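Abbfa_003403 (Acinetobacter baumannii, PDB 4ZXH) is a four-domain nonribosomal peptide synthetase that probably activates an amino acid, carries it on phosphopantetheine, condenses it and releases the product through its thioesterase. Local coordinates at residues F1070-I1073 with C1079-E1082; I978-C983 with G1075-Y1080; S1299-Y1302 with A1308-Q1311. All coordinates share one frame; numbering follows the deposited sequence.

Overall arrangement
Interactions 1 and 3 lie inside the thioesterase domain, while interaction 2 joins that domain to the carrier domain. The loop between strand 1067-1070 and helix 1081-1086 serves both of the first two, which share Cys1079 and Tyr1080 and have centres about 8 Å apart. Interaction 1 is buried and combines a polar bond with packing by a proline and a cysteine. Interaction 2 is only partly buried, and a single isoleucine meets an ST turn, with no hydrogen bond across the contact. Interaction 3, buried and entirely apolar, packs a 3-10 turn against the C-terminal helix, beside the central sheet; its centre is about 12 Å from that of interaction 1, and Cys1079 O packs near Met1301 CB between the two.

Interaction 1: residues F1070-I1073 with C1079-E1082; sequences FHPI and CYME
The loop leaving strand 1067-1070 of the thioesterase's alpha/beta-hydrolase sheet is tied by Phe1070 and Pro1072 to Tyr1080 and Cys1079, just ahead of helix 1081-1086. In hydrolases of this fold the equivalent loop commonly lies beside the nucleophile and contributes to the oxyanion hole, and the position here is consistent with that. The polar link is a hydrogen bond from Tyr1080 OH to Phe1070 O, 2.6 Å long. The hydroxyl approaches from above the carbonyl plane, 40° out of it, while Phe1070 O also lies at the ring edge, 3.6 Å from Tyr1080 CE2. Next to this bond, Cys1079 SG meets the proline ring, 4.0 Å from Pro1072 CD and 4.1 Å from Pro1072 CG. With chi1 at 60°, SG stands between its own backbone nitrogen and carbonyl carbon, which places it over the centre of the Tyr1080 ring, 3.5 Å above the plane. The sulfur is therefore in touch with both the tyrosine face and the proline. His1071 shapes the loop from within: ND1 donates to Pro1072 O at 2.9 Å with a fairly straight N-H angle of 164°, the oxygen lying close to the imidazole plane, and NE2 is hydrogen-bonded to Tyr1118 OH. Trp1136 completes the setting, touched by the side chains of both Pro1072 and Cys1079. Since the backbone N of Trp1136 is hydrogen-bonded to Tyr1080 OH as well, the phenol bridges two main-chain groups, giving to Phe1070 O and receiving from Trp1136 N. Its buried oxygen is thus satisfied in both roles, and the loop is tied to the strand end that precedes the probable nucleophile Cys1137.

Interaction 2: residues I978-C983 with G1075-Y1080; sequences IEIELC and GSTFCY
Ser1076 OG, which Ile980 CD1 approaches to 3.6 Å, accepts a hydrogen bond from the backbone N of Phe1078, 3.1 Å away. The N-H angle of 168° makes the bond nearly straight, and its span of two residues defines an ST turn. A second internal bond, Tyr1080 N to Thr1077 O at 3.0 Å, continues the turning of the chain towards helix 1081-1086. Across the contact there is no hydrogen bond; the meeting is carried by Ile980, a residue of carrier-domain helix 977-990, which enters with both of its branches. The longer branch is extended, CD1 anti to CA about the CB-CG1 bond (chi2 177°), which carries the terminal methyl out to the turn. Besides the serine hydroxyl, CD1 meets Phe1078 CB at 3.5 Å, and it lies near the plane of the phenyl ring, at the edge and not over a face. The shorter branch, CG2, comes to 3.7 Å from Thr1077 OG1. One residue thus spans three successive positions of the loop, and its side chain runs at about a right angle to that of Phe1078. The backbones are closest at the same place, with Ile980 CA and Phe1078 CA 6.6 Å apart. Between these two segments the buried surface is small, 132 Å² with both sides summed; Met1081 adds further contacts to Ile980 and Cys983 of the same helix. Around it, Ile1056 of strand 1055-1057 is touched by both Thr1077 and Glu981, and the Phe1078 ring meets that of Tyr1194. Within the carrier domain, Leu982 packs on helices 1008-1022 and 1037-1046.

Interaction 3: residues S1299-Y1302 with A1308-Q1311; sequences SIMY and AVAQ
Two side chains of a 3-10 turn are bent by their torsions onto Val1309. Ile1300 sets CG1 opposite its backbone nitrogen (chi1 -176°) and then turns CD1 aside (chi2 71°), whereas Met1301, whose CB starts off away from the helix, doubles back through bends at chi2 and chi3 (the latter 81°) to bring CE round. The setting is the last part of the alpha/beta-hydrolase fold of the thioesterase, where the loop after strand 1288-1293, which also holds the probable catalytic His1297, leads into the C-terminal helix 1303-1316. Val1309, on that helix, points its CB toward the turn and gives each partner a nearest methyl of its own. CG1 meets Met1301 CE at 4.1 Å. CG2 packs on the isoleucine, and both partners cross the valine at about a right angle. The turn itself is closed by the hydrogen bond from Tyr1302 N to Ser1299 O, 3.0 Å long, and that same carbonyl is hydrogen-bonded to Asn1305 ND2 in the helix. All three apolar residues also lean on Ile1163 of strand 1157-1163, while Trp1136 is touched by Ile1300 and Met1301, evidence that the contact belongs to the packing of helix on sheet. Val1309 CG2 sits 3.7 Å from Ile1300 CD1 and 3.8 Å from Ile1300 O, so one methyl meets both side chain and main chain of the turn.

Interaction 1: residues F1070-I1073 with C1079-E1082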
ATOM      1  N   PHE A1070     -31.077  -6.587  32.111  1.00 24.15           N
ATOM      2  CA  PHE A1070     -29.994  -6.884  33.022  1.00 22.29           C
ATOM      3  C   PHE A1070     -29.304  -8.194  32.710  1.00 21.58           C
ATOM      4  O   PHE A1070     -29.943  -9.172  32.332  1.00 22.21           O
ATOM      5  CB  PHE A1070     -30.528  -6.885  34.433  1.00 23.22           C
ATOM      6  CG  PHE A1070     -31.263  -5.652  34.755  1.00 26.50           C
ATOM      7  CD1 PHE A1070     -30.572  -4.491  35.081  1.00 28.45           C
ATOM      8  CD2 PHE A1070     -32.643  -5.625  34.693  1.00 23.70           C
ATOM      9  CE1 PHE A1070     -31.249  -3.322  35.367  1.00 23.85           C
ATOM     10  CE2 PHE A1070     -33.327  -4.465  34.983  1.00 23.50           C
ATOM     11  CZ  PHE A1070     -32.626  -3.309  35.314  1.00 27.12           C
ATOM     12  N   HIS A1071     -27.989  -8.196  32.885  1.00 17.40           N
ATOM     13  CA  HIS A1071     -27.173  -9.336  32.534  1.00 21.97           C
ATOM     14  C   HIS A1071     -27.645 -10.604  33.212  1.00 24.10           C
ATOM     15  O   HIS A1071     -28.163 -10.548  34.316  1.00 32.20           O
ATOM     16  CB  HIS A1071     -25.723  -9.073  32.917  1.00 24.30           C
ATOM     17  CG  HIS A1071     -25.513  -8.844  34.378  1.00 25.39           C
ATOM     18  ND1 HIS A1071     -25.501  -9.867  35.298  1.00 28.55           N
ATOM     19  CD2 HIS A1071     -25.277  -7.708  35.077  1.00 26.91           C
ATOM     20  CE1 HIS A1071     -25.284  -9.370  36.505  1.00 24.45           C
ATOM     21  NE2 HIS A1071     -25.146  -8.062  36.398  1.00 21.25           N
ATOM     22  N   PRO A1072     -27.467 -11.750  32.545  1.00 25.00           N
ATOM     23  CA  PRO A1072     -27.649 -13.067  33.174  1.00 22.91           C
ATOM     24  C   PRO A1072     -26.433 -13.445  34.013  1.00 26.89           C
ATOM     25  O   PRO A1072     -25.588 -12.577  34.244  1.00 28.49           O
ATOM     26  CB  PRO A1072     -27.790 -14.003  31.980  1.00 26.49           C
ATOM     27  CG  PRO A1072     -27.013 -13.316  30.889  1.00 14.37           C
ATOM     28  CD  PRO A1072     -27.175 -11.856  31.100  1.00 14.81           C
ATOM     29  N   ILE A1073     -26.337 -14.710  34.427  1.00 25.69           N
ATOM     30  CA  ILE A1073     -25.235 -15.193  35.275  1.00 17.93           C
ATOM     31  C   ILE A1073     -23.848 -14.754  34.804  1.00 18.41           C
ATOM     32  O   ILE A1073     -23.048 -14.291  35.594  1.00 35.07           O
ATOM     33  CB  ILE A1073     -25.214 -16.733  35.371  1.00 22.98           C
ATOM     34  CG1 ILE A1073     -26.535 -17.273  35.904  1.00 26.68           C
ATOM     35  CG2 ILE A1073     -24.108 -17.172  36.317  1.00 20.04           C
ATOM     36  CD1 ILE A1073     -26.753 -16.938  37.369  1.00 34.31           C
ATOM     37  N   CYS A1079     -26.455 -11.522  24.849  1.00 24.75           N
ATOM     38  CA  CYS A1079     -27.718 -12.205  24.548  1.00 13.40           C
ATOM     39  C   CYS A1079     -28.884 -11.282  24.173  1.00 16.25           C
ATOM     40  O   CYS A1079     -29.931 -11.793  23.770  1.00 27.17           O
ATOM     41  CB  CYS A1079     -28.142 -13.040  25.762  1.00 14.97           C
ATOM     42  SG  CYS A1079     -28.395 -11.965  27.286  1.00 34.47           S
ATOM     43  N   TYR A1080     -28.734  -9.954  24.350  1.00 14.19           N
ATOM     44  CA  TYR A1080     -29.800  -8.980  24.024  1.00 14.86           C
ATOM     45  C   TYR A1080     -29.592  -8.335  22.659  1.00 16.69           C
ATOM     46  O   TYR A1080     -30.494  -7.676  22.156  1.00 28.94           O
ATOM     47  CB  TYR A1080     -29.906  -7.872  25.098  1.00 15.44           C
ATOM     48  CG  TYR A1080     -30.173  -8.441  26.455  1.00 19.62           C
ATOM     49  CD1 TYR A1080     -31.319  -9.193  26.687  1.00 25.06           C
ATOM     50  CD2 TYR A1080     -29.265  -8.288  27.497  1.00 26.86           C
ATOM     51  CE1 TYR A1080     -31.567  -9.766  27.904  1.00 15.65           C
ATOM     52  CE2 TYR A1080     -29.515  -8.856  28.739  1.00 26.25           C
ATOM     53  CZ  TYR A1080     -30.668  -9.602  28.926  1.00 20.96           C
ATOM     54  OH  TYR A1080     -30.937 -10.192  30.136  1.00 24.16           O
ATOM     55  N   MET A1081     -28.410  -8.497  22.059  1.00 17.66           N
ATOM     56  CA  MET A1081     -28.177  -7.899  20.750  1.00 20.11           C
ATOM     57  C   MET A1081     -29.184  -8.406  19.720  1.00 18.03           C
ATOM     58  O   MET A1081     -29.890  -7.616  19.109  1.00 25.73           O
ATOM     59  CB  MET A1081     -26.764  -8.156  20.257  1.00 15.01           C
ATOM     60  CG  MET A1081     -25.697  -7.696  21.210  1.00 14.92           C
ATOM     61  SD  MET A1081     -24.025  -7.920  20.525  1.00 29.87           S
ATOM     62  CE  MET A1081     -23.948  -6.393  19.576  1.00 25.41           C
ATOM     63  N   GLU A1082     -29.278  -9.713  19.542  1.00 24.93           N
ATOM     64  CA  GLU A1082     -30.160 -10.222  18.501  1.00 25.20           C
ATOM     65  C   GLU A1082     -31.610  -9.824  18.811  1.00 29.66           C
ATOM     66  O   GLU A1082     -32.338  -9.403  17.907  1.00 31.04           O
ATOM     67  CB  GLU A1082     -30.009 -11.736  18.336  1.00 15.41           C
ATOM     68  CG  GLU A1082     -30.857 -12.343  17.232  1.00 16.18           C
ATOM     69  CD  GLU A1082     -30.518 -11.830  15.795  1.00 39.30           C
ATOM     70  OE1 GLU A1082     -29.337 -11.573  15.457  1.00 29.66           O
ATOM     71  OE2 GLU A1082     -31.456 -11.675  14.990  1.00 37.09           O
TER

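Interaction 2: residues I978-C983 with G1075-Y1080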
ATOM      1  N   ILE A 978     -15.803  -5.338  24.804  1.00 25.85           N
ATOM      2  CA  ILE A 978     -15.317  -4.341  23.864  1.00 23.93           C
ATOM      3  C   ILE A 978     -15.911  -4.570  22.475  1.00 27.11           C
ATOM      4  O   ILE A 978     -16.376  -3.642  21.818  1.00 30.50           O
ATOM      5  CB  ILE A 978     -13.782  -4.359  23.774  1.00 31.50           C
ATOM      6  CG1 ILE A 978     -13.151  -3.648  24.985  1.00 23.01           C
ATOM      7  CG2 ILE A 978     -13.317  -3.748  22.468  1.00 19.06           C
ATOM      8  CD1 ILE A 978     -11.637  -3.698  24.990  1.00 22.17           C
ATOM      9  N   GLU A 979     -15.925  -5.811  22.021  1.00 23.05           N
ATOM     10  CA  GLU A 979     -16.470  -6.047  20.696  1.00 20.88           C
ATOM     11  C   GLU A 979     -18.001  -5.867  20.699  1.00 27.69           C
ATOM     12  O   GLU A 979     -18.565  -5.434  19.694  1.00 29.67           O
ATOM     13  CB  GLU A 979     -16.063  -7.433  20.186  1.00 19.26           C
ATOM     14  CG  GLU A 979     -14.550  -7.606  20.061  1.00 22.00           C
ATOM     15  CD  GLU A 979     -14.148  -8.992  19.611  1.00 26.63           C
ATOM     16  OE1 GLU A 979     -15.014  -9.895  19.577  1.00 29.21           O
ATOM     17  OE2 GLU A 979     -12.957  -9.180  19.295  1.00 37.19           O
ATOM     18  N   ILE A 980     -18.670  -6.157  21.819  1.00 24.51           N
ATOM     19  CA  ILE A 980     -20.110  -5.891  21.915  1.00 28.35           C
ATOM     20  C   ILE A 980     -20.420  -4.395  21.745  1.00 30.13           C
ATOM     21  O   ILE A 980     -21.306  -4.031  20.971  1.00 33.70           O
ATOM     22  CB  ILE A 980     -20.698  -6.405  23.245  1.00 19.84           C
ATOM     23  CG1 ILE A 980     -20.666  -7.936  23.243  1.00 20.93           C
ATOM     24  CG2 ILE A 980     -22.118  -5.921  23.422  1.00 20.65           C
ATOM     25  CD1 ILE A 980     -21.165  -8.579  24.531  1.00 21.49           C
ATOM     26  N   GLU A 981     -19.660  -3.533  22.420  1.00 24.70           N
ATOM     27  CA  GLU A 981     -19.862  -2.091  22.310  1.00 32.68           C
ATOM     28  C   GLU A 981     -19.555  -1.546  20.902  1.00 38.46           C
ATOM     29  O   GLU A 981     -20.255  -0.667  20.405  1.00 37.69           O
ATOM     30  CB  GLU A 981     -19.013  -1.353  23.342  1.00 37.81           C
ATOM     31  CG  GLU A 981     -19.152   0.158  23.269  1.00 51.86           C
ATOM     32  CD  GLU A 981     -20.066   0.744  24.340  1.00 65.65           C
ATOM     33  OE1 GLU A 981     -20.032   0.254  25.494  1.00 68.81           O
ATOM     34  OE2 GLU A 981     -20.822   1.695  24.016  1.00 71.96           O
ATOM     35  N   LEU A 982     -18.516  -2.055  20.253  1.00 38.75           N
ATOM     36  CA  LEU A 982     -18.205  -1.598  18.900  1.00 29.44           C
ATOM     37  C   LEU A 982     -19.248  -2.083  17.892  1.00 30.66           C
ATOM     38  O   LEU A 982     -19.623  -1.343  16.989  1.00 36.50           O
ATOM     39  CB  LEU A 982     -16.812  -2.059  18.472  1.00 25.50           C
ATOM     40  CG  LEU A 982     -15.660  -1.486  19.304  1.00 30.12           C
ATOM     41  CD1 LEU A 982     -14.317  -2.177  18.975  1.00 22.75           C
ATOM     42  CD2 LEU A 982     -15.587   0.033  19.113  1.00 29.31           C
ATOM     43  N   CYS A 983     -19.727  -3.314  18.041  1.00 22.86           N
ATOM     44  CA  CYS A 983     -20.719  -3.820  17.103  1.00 24.35           C
ATOM     45  C   CYS A 983     -21.985  -3.004  17.191  1.00 27.68           C
ATOM     46  O   CYS A 983     -22.462  -2.494  16.180  1.00 38.35           O
ATOM     47  CB  CYS A 983     -21.041  -5.292  17.347  1.00 26.77           C
ATOM     48  SG  CYS A 983     -19.854  -6.412  16.634  1.00 46.12           S
ATOM     49  N   GLY A1075     -22.886 -12.183  33.204  1.00 21.59           N
ATOM     50  CA  GLY A1075     -22.666 -10.774  33.476  1.00 21.46           C
ATOM     51  C   GLY A1075     -22.566  -9.891  32.249  1.00 26.20           C
ATOM     52  O   GLY A1075     -22.294  -8.688  32.335  1.00 34.65           O
ATOM     53  N   SER A1076     -22.804 -10.485  31.095  1.00 27.95           N
ATOM     54  CA  SER A1076     -22.666  -9.776  29.834  1.00 26.43           C
ATOM     55  C   SER A1076     -24.007  -9.460  29.160  1.00 29.73           C
ATOM     56  O   SER A1076     -25.036 -10.014  29.524  1.00 33.64           O
ATOM     57  CB  SER A1076     -21.792 -10.605  28.909  1.00 22.41           C
ATOM     58  OG  SER A1076     -21.995 -10.250  27.581  1.00 24.78           O
ATOM     59  N   THR A1077     -23.984  -8.571  28.170  1.00 29.54           N
ATOM     60  CA  THR A1077     -25.203  -8.147  27.501  1.00 21.93           C
ATOM     61  C   THR A1077     -25.384  -8.789  26.136  1.00 28.98           C
ATOM     62  O   THR A1077     -26.360  -8.488  25.444  1.00 34.25           O
ATOM     63  CB  THR A1077     -25.228  -6.633  27.316  1.00 29.39           C
ATOM     64  OG1 THR A1077     -24.076  -6.237  26.570  1.00 29.49           O
ATOM     65  CG2 THR A1077     -25.211  -5.919  28.679  1.00 34.10           C
ATOM     66  N   PHE A1078     -24.455  -9.666  25.749  1.00 28.94           N
ATOM     67  CA  PHE A1078     -24.433 -10.239  24.404  1.00 20.29           C
ATOM     68  C   PHE A1078     -25.770 -10.841  23.938  1.00 28.46           C
ATOM     69  O   PHE A1078     -26.145 -10.729  22.765  1.00 32.60           O
ATOM     70  CB  PHE A1078     -23.362 -11.325  24.300  1.00 13.54           C
ATOM     71  CG  PHE A1078     -23.447 -12.117  23.021  1.00 17.46           C
ATOM     72  CD1 PHE A1078     -22.769 -11.693  21.883  1.00 15.29           C
ATOM     73  CD2 PHE A1078     -24.241 -13.248  22.940  1.00 13.23           C
ATOM     74  CE1 PHE A1078     -22.867 -12.384  20.677  1.00 18.86           C
ATOM     75  CE2 PHE A1078     -24.352 -13.960  21.720  1.00 29.18           C
ATOM     76  CZ  PHE A1078     -23.662 -13.525  20.595  1.00 24.75           C
ATOM     77  N   CYS A1079     -26.455 -11.522  24.849  1.00 24.75           N
ATOM     78  CA  CYS A1079     -27.718 -12.205  24.548  1.00 13.40           C
ATOM     79  C   CYS A1079     -28.884 -11.282  24.173  1.00 16.25           C
ATOM     80  O   CYS A1079     -29.931 -11.793  23.770  1.00 27.17           O
ATOM     81  CB  CYS A1079     -28.142 -13.040  25.762  1.00 14.97           C
ATOM     82  SG  CYS A1079     -28.395 -11.965  27.286  1.00 34.47           S
ATOM     83  N   TYR A1080     -28.734  -9.954  24.350  1.00 14.19           N
ATOM     84  CA  TYR A1080     -29.800  -8.980  24.024  1.00 14.86           C
ATOM     85  C   TYR A1080     -29.592  -8.335  22.659  1.00 16.69           C
ATOM     86  O   TYR A1080     -30.494  -7.676  22.156  1.00 28.94           O
ATOM     87  CB  TYR A1080     -29.906  -7.872  25.098  1.00 15.44           C
ATOM     88  CG  TYR A1080     -30.173  -8.441  26.455  1.00 19.62           C
ATOM     89  CD1 TYR A1080     -31.319  -9.193  26.687  1.00 25.06           C
ATOM     90  CD2 TYR A1080     -29.265  -8.288  27.497  1.00 26.86           C
ATOM     91  CE1 TYR A1080     -31.567  -9.766  27.904  1.00 15.65           C
ATOM     92  CE2 TYR A1080     -29.515  -8.856  28.739  1.00 26.25           C
ATOM     93  CZ  TYR A1080     -30.668  -9.602  28.926  1.00 20.96           C
ATOM     94  OH  TYR A1080     -30.937 -10.192  30.136  1.00 24.16           O
TER

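Interaction 3: residues S1299-Y1302 with A1308-Q1311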
ATOM      1  N   SER A1299     -31.667 -21.208  23.292  1.00 17.07           N
ATOM      2  CA  SER A1299     -32.005 -20.932  21.903  1.00 21.13           C
ATOM      3  C   SER A1299     -33.192 -19.995  21.742  1.00 27.13           C
ATOM      4  O   SER A1299     -33.431 -19.482  20.653  1.00 34.61           O
ATOM      5  CB  SER A1299     -32.286 -22.240  21.158  1.00 20.82           C
ATOM      6  OG  SER A1299     -33.383 -22.943  21.727  1.00 27.06           O
ATOM      7  N   ILE A1300     -33.932 -19.770  22.821  1.00 19.90           N
ATOM      8  CA  ILE A1300     -35.033 -18.806  22.811  1.00 22.64           C
ATOM      9  C   ILE A1300     -34.514 -17.422  22.377  1.00 23.38           C
ATOM     10  O   ILE A1300     -35.253 -16.637  21.764  1.00 26.58           O
ATOM     11  CB  ILE A1300     -35.730 -18.740  24.218  1.00 26.67           C
ATOM     12  CG1 ILE A1300     -36.950 -17.816  24.226  1.00 23.30           C
ATOM     13  CG2 ILE A1300     -34.755 -18.299  25.283  1.00 28.79           C
ATOM     14  CD1 ILE A1300     -38.123 -18.336  23.491  1.00 23.20           C
ATOM     15  N   MET A1301     -33.229 -17.159  22.639  1.00 19.26           N
ATOM     16  CA  MET A1301     -32.601 -15.879  22.302  1.00 15.15           C
ATOM     17  C   MET A1301     -31.821 -15.881  20.970  1.00 27.10           C
ATOM     18  O   MET A1301     -31.178 -14.878  20.632  1.00 30.55           O
ATOM     19  CB  MET A1301     -31.675 -15.448  23.449  1.00 14.47           C
ATOM     20  CG  MET A1301     -32.391 -15.350  24.816  1.00 29.41           C
ATOM     21  SD  MET A1301     -33.438 -13.893  25.126  1.00 18.95           S
ATOM     22  CE  MET A1301     -34.926 -14.376  24.279  1.00 76.29           C
ATOM     23  N   TYR A1302     -31.841 -16.997  20.234  1.00 19.78           N
ATOM     24  CA  TYR A1302     -31.211 -17.046  18.900  1.00 15.85           C
ATOM     25  C   TYR A1302     -32.152 -16.479  17.870  1.00 19.16           C
ATOM     26  O   TYR A1302     -33.372 -16.631  17.985  1.00 27.08           O
ATOM     27  CB  TYR A1302     -30.866 -18.472  18.437  1.00 16.34           C
ATOM     28  CG  TYR A1302     -29.977 -19.286  19.319  1.00 23.45           C
ATOM     29  CD1 TYR A1302     -29.236 -18.702  20.351  1.00 15.04           C
ATOM     30  CD2 TYR A1302     -29.888 -20.654  19.137  1.00 16.56           C
ATOM     31  CE1 TYR A1302     -28.427 -19.481  21.168  1.00 17.93           C
ATOM     32  CE2 TYR A1302     -29.079 -21.436  19.948  1.00 17.99           C
ATOM     33  CZ  TYR A1302     -28.361 -20.853  20.961  1.00 22.24           C
ATOM     34  OH  TYR A1302     -27.574 -21.646  21.765  1.00 31.72           O
ATOM     35  N   ALA A1308     -40.075 -14.014  17.575  1.00 30.44           N
ATOM     36  CA  ALA A1308     -41.389 -14.205  18.178  1.00 23.89           C
ATOM     37  C   ALA A1308     -41.399 -13.648  19.603  1.00 31.22           C
ATOM     38  O   ALA A1308     -42.429 -13.208  20.109  1.00 37.69           O
ATOM     39  CB  ALA A1308     -41.776 -15.670  18.163  1.00 24.42           C
ATOM     40  N   VAL A1309     -40.236 -13.633  20.237  1.00 26.70           N
ATOM     41  CA  VAL A1309     -40.117 -13.047  21.572  1.00 25.93           C
ATOM     42  C   VAL A1309     -40.298 -11.535  21.524  1.00 22.78           C
ATOM     43  O   VAL A1309     -41.068 -10.975  22.301  1.00 26.84           O
ATOM     44  CB  VAL A1309     -38.759 -13.377  22.206  1.00 23.19           C
ATOM     45  CG1 VAL A1309     -38.610 -12.654  23.521  1.00 19.44           C
ATOM     46  CG2 VAL A1309     -38.620 -14.878  22.371  1.00 19.46           C
ATOM     47  N   ALA A1310     -39.589 -10.884  20.606  1.00 24.79           N
ATOM     48  CA  ALA A1310     -39.711  -9.440  20.410  1.00 27.25           C
ATOM     49  C   ALA A1310     -41.144  -9.052  20.132  1.00 28.82           C
ATOM     50  O   ALA A1310     -41.665  -8.102  20.733  1.00 24.70           O
ATOM     51  CB  ALA A1310     -38.811  -8.958  19.261  1.00 21.67           C
ATOM     52  N   GLN A1311     -41.783  -9.787  19.221  1.00 28.95           N
ATOM     53  CA  GLN A1311     -43.173  -9.508  18.870  1.00 26.61           C
ATOM     54  C   GLN A1311     -44.066  -9.618  20.094  1.00 34.14           C
ATOM     55  O   GLN A1311     -44.969  -8.813  20.268  1.00 37.02           O
ATOM     56  CB  GLN A1311     -43.652 -10.455  17.781  1.00 27.44           C
ATOM     57  CG  GLN A1311     -43.143 -10.125  16.389  1.00 27.60           C
ATOM     58  CD  GLN A1311     -43.906  -8.989  15.758  1.00 30.07           C
ATOM     59  OE1 GLN A1311     -43.405  -7.878  15.655  1.00 35.04           O
ATOM     60  NE2 GLN A1311     -45.136  -9.260  15.341  1.00 36.90           N
TER